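Local coordinates for protein geranylgeranyl Pyrophosphate Synthetase (Geoglobus acetivorans, PDB 5JFQ) that catalyses the stepwise addition of three isopentenyl diphosphate units to dimethylallyl diphosphate, giving mainly geranylgeranyl diphosphate and some farnesyl diphosphate, as a magnesium-dependent homodimer, at residues Ser126-Pro130 and Glu131-Arg135; Ser138-Ala141 and Arg142-Val145; Tyr204-Tyr207 and Ser208-Phe212. One frame throughout, in Å; residues are numbered along the deposited sequence.

Contact 1 of 3, residues Ser126-Pro130 and Glu131-Arg135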
loop_
_atom_site.group_PDB
_atom_site.type_symbol
_atom_site.label_atom_id
_atom_site.label_comp_id
_atom_site.label_asym_id
_atom_site.label_seq_id
_atom_site.Cartn_x
_atom_site.Cartn_y
_atom_site.Cartn_z
ATOM N N SER B 126 -14.320 -10.855 5.931
ATOM C CA SER B 126 -15.756 -10.624 5.881
ATOM C C SER B 126 -16.540 -11.933 5.911
ATOM O O SER B 126 -16.136 -12.938 5.321
ATOM C CB SER B 126 -16.121 -9.822 4.635
ATOM O OG SER B 126 -15.777 -8.458 4.805
ATOM N N ASP B 127 -17.672 -11.910 6.619
ATOM C CA ASP B 127 -18.637 -13.002 6.606
ATOM C C ASP B 127 -19.556 -12.809 5.407
ATOM O O ASP B 127 -20.659 -12.263 5.501
ATOM C CB ASP B 127 -19.425 -13.039 7.904
ATOM C CG ASP B 127 -20.588 -14.009 7.852
ATOM O OD1 ASP B 127 -20.552 -14.996 7.068
ATOM O OD2 ASP B 127 -21.552 -13.762 8.601
ATOM N N ALA B 128 -19.077 -13.255 4.251
ATOM C CA ALA B 128 -19.841 -13.142 3.023
ATOM C C ALA B 128 -19.336 -14.197 2.051
ATOM O O ALA B 128 -18.252 -14.762 2.259
ATOM C CB ALA B 128 -19.727 -11.726 2.428
ATOM N N PRO B 129 -20.109 -14.509 1.009
ATOM C CA PRO B 129 -19.646 -15.448 -0.032
ATOM C C PRO B 129 -18.244 -15.101 -0.495
ATOM O O PRO B 129 -17.978 -13.943 -0.831
ATOM C CB PRO B 129 -20.657 -15.235 -1.166
ATOM C CG PRO B 129 -21.872 -14.695 -0.510
ATOM C CD PRO B 129 -21.460 -13.984 0.735
ATOM N N PRO B 130 -17.330 -16.073 -0.562
ATOM C CA PRO B 130 -15.918 -15.726 -0.856
ATOM C C PRO B 130 -15.740 -15.093 -2.224
ATOM O O PRO B 130 -15.006 -14.108 -2.372
ATOM C CB PRO B 130 -15.198 -17.078 -0.752
ATOM C CG PRO B 130 -16.198 -18.003 -0.053
ATOM C CD PRO B 130 -17.538 -17.521 -0.449
ATOM N N GLU B 131 -16.375 -15.676 -3.232
ATOM C CA GLU B 131 -16.673 -15.102 -4.540
ATOM C C GLU B 131 -16.905 -13.594 -4.487
ATOM O O GLU B 131 -16.408 -12.847 -5.343
ATOM C CB GLU B 131 -17.909 -15.825 -5.059
ATOM C CG GLU B 131 -18.776 -16.218 -3.809
ATOM C CD GLU B 131 -19.983 -17.059 -4.091
ATOM O OE1 GLU B 131 -20.787 -16.713 -4.983
ATOM O OE2 GLU B 131 -20.130 -18.091 -3.398
ATOM N N ASN B 132 -17.671 -13.136 -3.490
ATOM C CA ASN B 132 -17.954 -11.713 -3.342
ATOM C C ASN B 132 -16.879 -10.981 -2.558
ATOM O O ASN B 132 -16.716 -9.769 -2.737
ATOM C CB ASN B 132 -19.302 -11.486 -2.646
ATOM C CG ASN B 132 -20.483 -11.936 -3.484
ATOM O OD1 ASN B 132 -20.379 -12.083 -4.705
ATOM N ND2 ASN B 132 -21.624 -12.124 -2.835
ATOM N N ILE B 133 -16.162 -11.667 -1.667
ATOM C CA ILE B 133 -15.013 -11.027 -1.040
ATOM C C ILE B 133 -13.945 -10.750 -2.091
ATOM O O ILE B 133 -13.323 -9.677 -2.103
ATOM C CB ILE B 133 -14.478 -11.895 0.110
ATOM C CG1 ILE B 133 -15.616 -12.342 1.036
ATOM C CG2 ILE B 133 -13.459 -11.126 0.911
ATOM C CD1 ILE B 133 -15.121 -13.036 2.287
ATOM N N VAL B 134 -13.742 -11.701 -3.012
ATOM C CA VAL B 134 -12.789 -11.504 -4.101
ATOM C C VAL B 134 -13.154 -10.266 -4.905
ATOM O O VAL B 134 -12.334 -9.360 -5.082
ATOM C CB VAL B 134 -12.715 -12.753 -4.992
ATOM C CG1 VAL B 134 -11.852 -12.456 -6.209
ATOM C CG2 VAL B 134 -12.142 -13.898 -4.211
ATOM N N ARG B 135 -14.400 -10.195 -5.375
ATOM C CA ARG B 135 -14.849 -9.000 -6.079
ATOM C C ARG B 135 -14.677 -7.739 -5.235
ATOM O O ARG B 135 -14.316 -6.686 -5.765
ATOM C CB ARG B 135 -16.297 -9.161 -6.516
ATOM C CG ARG B 135 -16.455 -10.024 -7.758
ATOM C CD ARG B 135 -17.919 -10.375 -8.003
ATOM N NE ARG B 135 -18.782 -9.198 -8.116
ATOM C CZ ARG B 135 -19.917 -9.033 -7.436
ATOM N NH1 ARG B 135 -20.342 -9.974 -6.588
ATOM N NH2 ARG B 135 -20.642 -7.939 -7.621
#
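Pro-129 and Ile-133 meet at the N-terminus of helix 130-159, where the loop after helix 105-123 turns into the next long helix of the mainly alpha-helical prenyl synthase fold. Pro-129 is the N-cap residue. Its carbonyl O takes two backbone N-H groups. Ile-133 N lies in the carbonyl plane, 3.0 Å from Pro-129 O. Asn-132 N is 2.8 Å from the same Pro-129 O but sits above that plane, and its bond is more bent. The next bond runs from Val-134 N to Pro-130 O, at 2.8 Å. Regular helical bonding thus starts at the cap.

The packed side is built on Ile-133. Its CG1 lies beside its own backbone N (chi1 -49°). CD1 is extended from it (chi2 -172°), which carries the branch toward Ser-126 and Ala-128. Ile-133 CG1 faces Ala-128 CB at 4.4 Å. Asn-132 is also buried, and its ND2 is bonded to Leu-190 O at the end of helix 165-190. Asn-132 OD1 receives a weak bond from Arg-135 NH1.

The looser side is that of the Glu-131 carboxylate. Glu-131 is exposed, and its CG lies 3.4 Å from Pro-129 CB. No polar bond joins this carboxylate to the loop residues.

The helix start also lies at the dimer interface. Pro-130 and Glu-131 pack on Pro-130 of the second subunit, and Ile-133 on its Val-134. Beneath the loop, Ile-133 CD1 approaches Ser-126 CB to 4.1 Å.

Contact 2 of 3, residues Ser138-Ala141 and Arg142-Val145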
loop_
_atom_site.group_PDB
_atom_site.type_symbol
_atom_site.label_atom_id
_atom_site.label_comp_id
_atom_site.label_asym_id
_atom_site.label_seq_id
_atom_site.Cartn_x
_atom_site.Cartn_y
_atom_site.Cartn_z
ATOM N N SER B 138 -11.045 -6.808 -5.290
ATOM C CA SER B 138 -10.699 -6.280 -6.603
ATOM C C SER B 138 -11.176 -4.840 -6.779
ATOM O O SER B 138 -10.442 -3.982 -7.307
ATOM C CB SER B 138 -11.305 -7.166 -7.686
ATOM O OG SER B 138 -11.136 -6.578 -8.961
ATOM N N LYS B 139 -12.409 -4.562 -6.343
ATOM C CA LYS B 139 -12.979 -3.231 -6.499
ATOM C C LYS B 139 -12.299 -2.216 -5.582
ATOM O O LYS B 139 -11.984 -1.100 -6.011
ATOM C CB LYS B 139 -14.482 -3.312 -6.260
ATOM C CG LYS B 139 -15.212 -4.076 -7.394
ATOM C CD LYS B 139 -16.616 -4.526 -6.982
ATOM C CE LYS B 139 -17.293 -5.391 -8.049
ATOM N NZ LYS B 139 -17.835 -4.656 -9.233
ATOM N N LEU B 140 -12.039 -2.599 -4.330
ATOM C CA LEU B 140 -11.347 -1.721 -3.402
ATOM C C LEU B 140 -9.911 -1.466 -3.822
ATOM O O LEU B 140 -9.369 -0.389 -3.560
ATOM C CB LEU B 140 -11.380 -2.318 -2.003
ATOM C CG LEU B 140 -10.578 -1.543 -0.961
ATOM C CD1 LEU B 140 -11.103 -0.119 -0.789
ATOM C CD2 LEU B 140 -10.600 -2.276 0.352
ATOM N N ALA B 141 -9.274 -2.435 -4.461
ATOM C CA ALA B 141 -7.904 -2.211 -4.896
ATOM C C ALA B 141 -7.861 -1.270 -6.096
ATOM O O ALA B 141 -6.940 -0.456 -6.218
ATOM C CB ALA B 141 -7.231 -3.552 -5.213
ATOM N N ARG B 142 -8.834 -1.381 -7.002
ATOM C CA ARG B 142 -8.921 -0.444 -8.116
ATOM C C ARG B 142 -9.227 0.954 -7.609
ATOM O O ARG B 142 -8.701 1.954 -8.121
ATOM C CB ARG B 142 -10.007 -0.891 -9.087
ATOM C CG ARG B 142 -9.582 -1.986 -10.026
ATOM C CD ARG B 142 -9.467 -1.455 -11.473
ATOM N NE ARG B 142 -8.837 -0.135 -11.570
ATOM C CZ ARG B 142 -7.543 0.080 -11.810
ATOM N NH1 ARG B 142 -6.698 -0.928 -11.974
ATOM N NH2 ARG B 142 -7.087 1.327 -11.890
ATOM N N VAL B 143 -10.106 1.026 -6.612
ATOM C CA VAL B 143 -10.402 2.272 -5.923
ATOM C C VAL B 143 -9.117 2.892 -5.394
ATOM O O VAL B 143 -8.858 4.086 -5.592
ATOM C CB VAL B 143 -11.438 1.987 -4.812
ATOM C CG1 VAL B 143 -11.461 3.073 -3.761
ATOM C CG2 VAL B 143 -12.810 1.782 -5.430
ATOM N N CYS B 144 -8.271 2.080 -4.756
ATOM C CA CYS B 144 -7.013 2.584 -4.222
ATOM C C CYS B 144 -6.088 3.062 -5.338
ATOM O O CYS B 144 -5.384 4.063 -5.184
ATOM C CB CYS B 144 -6.347 1.501 -3.378
ATOM S SG CYS B 144 -7.244 1.125 -1.841
ATOM N N VAL B 145 -6.076 2.364 -6.472
ATOM C CA VAL B 145 -5.293 2.847 -7.603
ATOM C C VAL B 145 -5.788 4.219 -8.022
ATOM O O VAL B 145 -4.994 5.114 -8.325
ATOM C CB VAL B 145 -5.350 1.845 -8.773
ATOM C CG1 VAL B 145 -4.703 2.432 -10.012
ATOM C CG2 VAL B 145 -4.687 0.517 -8.389
#
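Lys-139 O accepts the N-H of Val-143 at 2.9 Å, the shortest of four successive i to i+4 bonds within helix 130-159. This is regular alpha-helix in the buried part of the prenyl synthase fold. The next bond runs from Cys-144 N to Leu-140 O at 3.0 Å.

The side chains divide between the core and the dimer interface. Leu-140 and Val-143 look into the subunit. The side chain of Leu-140 starts out away from the following turn. With CG anti to the backbone N (chi1 175°) and chi2 at 61°, CD1 comes nearer that turn. Leu-140 CD1 then meets Val-143 CG1 at 4.4 Å. Helices 67-88, 105-123 and 165-190 surround this apolar ridge, with Val-76 touching both Leu-140 and Cys-144. Cys-144 also touches Ala-117 of the second subunit, so it serves both surroundings.

Arg-142 belongs to the dimer side. Its chain bends at chi2 and chi3, and NH1 forms a salt bridge with Glu-121 OE1 of the second subunit. Ala-141 packs on the same glutamate. Lys-139 NZ is paired within its own chain, with Glu-198. Val-143 comes within about 8 Å of Arg-48, which probably binds isopentenyl diphosphate, measured between side chains. On the inward side, Leu-140 CD1 also rests 4.2 Å from Cys-144 SG.

Contact 3 of 3, residues Tyr204-Tyr207 and Ser208-Phe212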
loop_
_atom_site.group_PDB
_atom_site.type_symbol
_atom_site.label_atom_id
_atom_site.label_comp_id
_atom_site.label_asym_id
_atom_site.label_seq_id
_atom_site.Cartn_x
_atom_site.Cartn_y
_atom_site.Cartn_z
ATOM N N TYR B 204 -24.317 7.032 -5.904
ATOM C CA TYR B 204 -24.616 7.809 -4.708
ATOM C C TYR B 204 -23.340 8.202 -3.973
ATOM O O TYR B 204 -23.162 9.364 -3.592
ATOM C CB TYR B 204 -25.535 7.017 -3.790
ATOM C CG TYR B 204 -25.561 7.533 -2.380
ATOM C CD1 TYR B 204 -26.424 8.545 -2.008
ATOM C CD2 TYR B 204 -24.730 6.996 -1.413
ATOM C CE1 TYR B 204 -26.459 9.008 -0.703
ATOM C CE2 TYR B 204 -24.755 7.449 -0.113
ATOM C CZ TYR B 204 -25.621 8.454 0.238
ATOM O OH TYR B 204 -25.645 8.913 1.533
ATOM N N GLY B 205 -22.439 7.240 -3.763
ATOM C CA GLY B 205 -21.245 7.522 -2.987
ATOM C C GLY B 205 -20.323 8.513 -3.671
ATOM O O GLY B 205 -19.767 9.399 -3.026
ATOM N N ILE B 206 -20.149 8.381 -4.982
ATOM C CA ILE B 206 -19.290 9.314 -5.693
ATOM C C ILE B 206 -19.856 10.716 -5.601
ATOM O O ILE B 206 -19.164 11.664 -5.208
ATOM C CB ILE B 206 -19.121 8.889 -7.157
ATOM C CG1 ILE B 206 -18.275 7.627 -7.241
ATOM C CG2 ILE B 206 -18.528 10.016 -7.966
ATOM C CD1 ILE B 206 -19.054 6.476 -7.762
ATOM N N TYR B 207 -21.124 10.865 -5.975
ATOM C CA TYR B 207 -21.731 12.187 -5.999
ATOM C C TYR B 207 -21.719 12.803 -4.615
ATOM O O TYR B 207 -21.381 13.984 -4.456
ATOM C CB TYR B 207 -23.143 12.097 -6.561
ATOM C CG TYR B 207 -23.128 11.602 -7.981
ATOM C CD1 TYR B 207 -22.053 11.883 -8.803
ATOM C CD2 TYR B 207 -24.167 10.838 -8.491
ATOM C CE1 TYR B 207 -22.010 11.440 -10.091
ATOM C CE2 TYR B 207 -24.134 10.385 -9.791
ATOM C CZ TYR B 207 -23.044 10.693 -10.588
ATOM O OH TYR B 207 -22.989 10.250 -11.890
ATOM N N SER B 208 -22.031 12.010 -3.598
ATOM C CA SER B 208 -21.893 12.522 -2.247
ATOM C C SER B 208 -20.468 12.988 -1.993
ATOM O O SER B 208 -20.254 13.999 -1.321
ATOM C CB SER B 208 -22.311 11.456 -1.249
ATOM O OG SER B 208 -23.567 10.928 -1.632
ATOM N N GLY B 209 -19.483 12.295 -2.564
ATOM C CA GLY B 209 -18.102 12.690 -2.347
ATOM C C GLY B 209 -17.783 14.032 -2.975
ATOM O O GLY B 209 -17.264 14.937 -2.315
ATOM N N ILE B 210 -18.106 14.185 -4.256
ATOM C CA ILE B 210 -17.793 15.423 -4.954
ATOM C C ILE B 210 -18.466 16.606 -4.278
ATOM O O ILE B 210 -17.810 17.583 -3.904
ATOM C CB ILE B 210 -18.188 15.304 -6.430
ATOM C CG1 ILE B 210 -17.396 14.140 -7.030
ATOM C CG2 ILE B 210 -17.931 16.621 -7.146
ATOM C CD1 ILE B 210 -17.850 13.714 -8.382
ATOM N N GLY B 211 -19.779 16.533 -4.102
ATOM C CA GLY B 211 -20.461 17.556 -3.330
ATOM C C GLY B 211 -19.827 17.775 -1.971
ATOM O O GLY B 211 -19.613 18.915 -1.551
ATOM N N PHE B 212 -19.496 16.684 -1.274
ATOM C CA PHE B 212 -18.845 16.804 0.026
ATOM C C PHE B 212 -17.524 17.534 -0.095
ATOM O O PHE B 212 -17.129 18.268 0.817
ATOM C CB PHE B 212 -18.636 15.419 0.630
ATOM C CG PHE B 212 -17.777 15.401 1.846
ATOM C CD1 PHE B 212 -18.284 15.771 3.076
ATOM C CD2 PHE B 212 -16.466 14.967 1.770
ATOM C CE1 PHE B 212 -17.490 15.732 4.209
ATOM C CE2 PHE B 212 -15.665 14.925 2.900
ATOM C CZ PHE B 212 -16.174 15.313 4.116
#
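The Tyr-204 ring carries Ser-208 OG over the centre of one face, 3.5 Å above the plane. The two residues are one turn apart on helix 195-221, an alpha-helix near the centre of the prenyl synthase fold. Around them Ala-294 of helix 280-298 and Ala-314 of helix 305-316 also touch this pair. At the ring's outer end, Tyr-204 OH is bonded to Leu-310 O. That bond ties helix 195-221 to the C-terminal helix.

Tyr-204 O is gripped twice by Ser-208. The backbone N donates at 2.9 Å, and the hydroxyl OG donates to the same Tyr-204 O at 2.5 Å. The two donors come from opposite faces of the carbonyl plane. Ser-208 OG lies beside its own backbone N (chi1 -49°), which turns it back toward both the carbonyl and the ring.

Gly-209 follows, its N bonded to Gly-205 O. It lies about 5 Å from the side chain of Thr-176, which probably binds dimethylallyl diphosphate. Another flank of the helix faces helix 165-190. There Ile-206 and Ile-210 run side by side, with Ile-206 CG2 3.8 Å from Ile-210 CD1.

The three contacts follow one another along the chain. Contacts 1 and 2 share helix 130-159: the first is its capped start, the second lies deeper along it, with centres about 15 Å apart. Both touch the second subunit, so this helix serves the dimer interface as well as the subunit core. Contact 3 comes later, on helix 195-221, and touches no other chain. Its centre is about 17 Å from that of contact 2 and about 26 Å from that of contact 1. Helix 165-190 packs against all three. The series therefore runs inward, toward the centre of the chain, where contacts 2 and 3 approach residues that probably bind the two substrates.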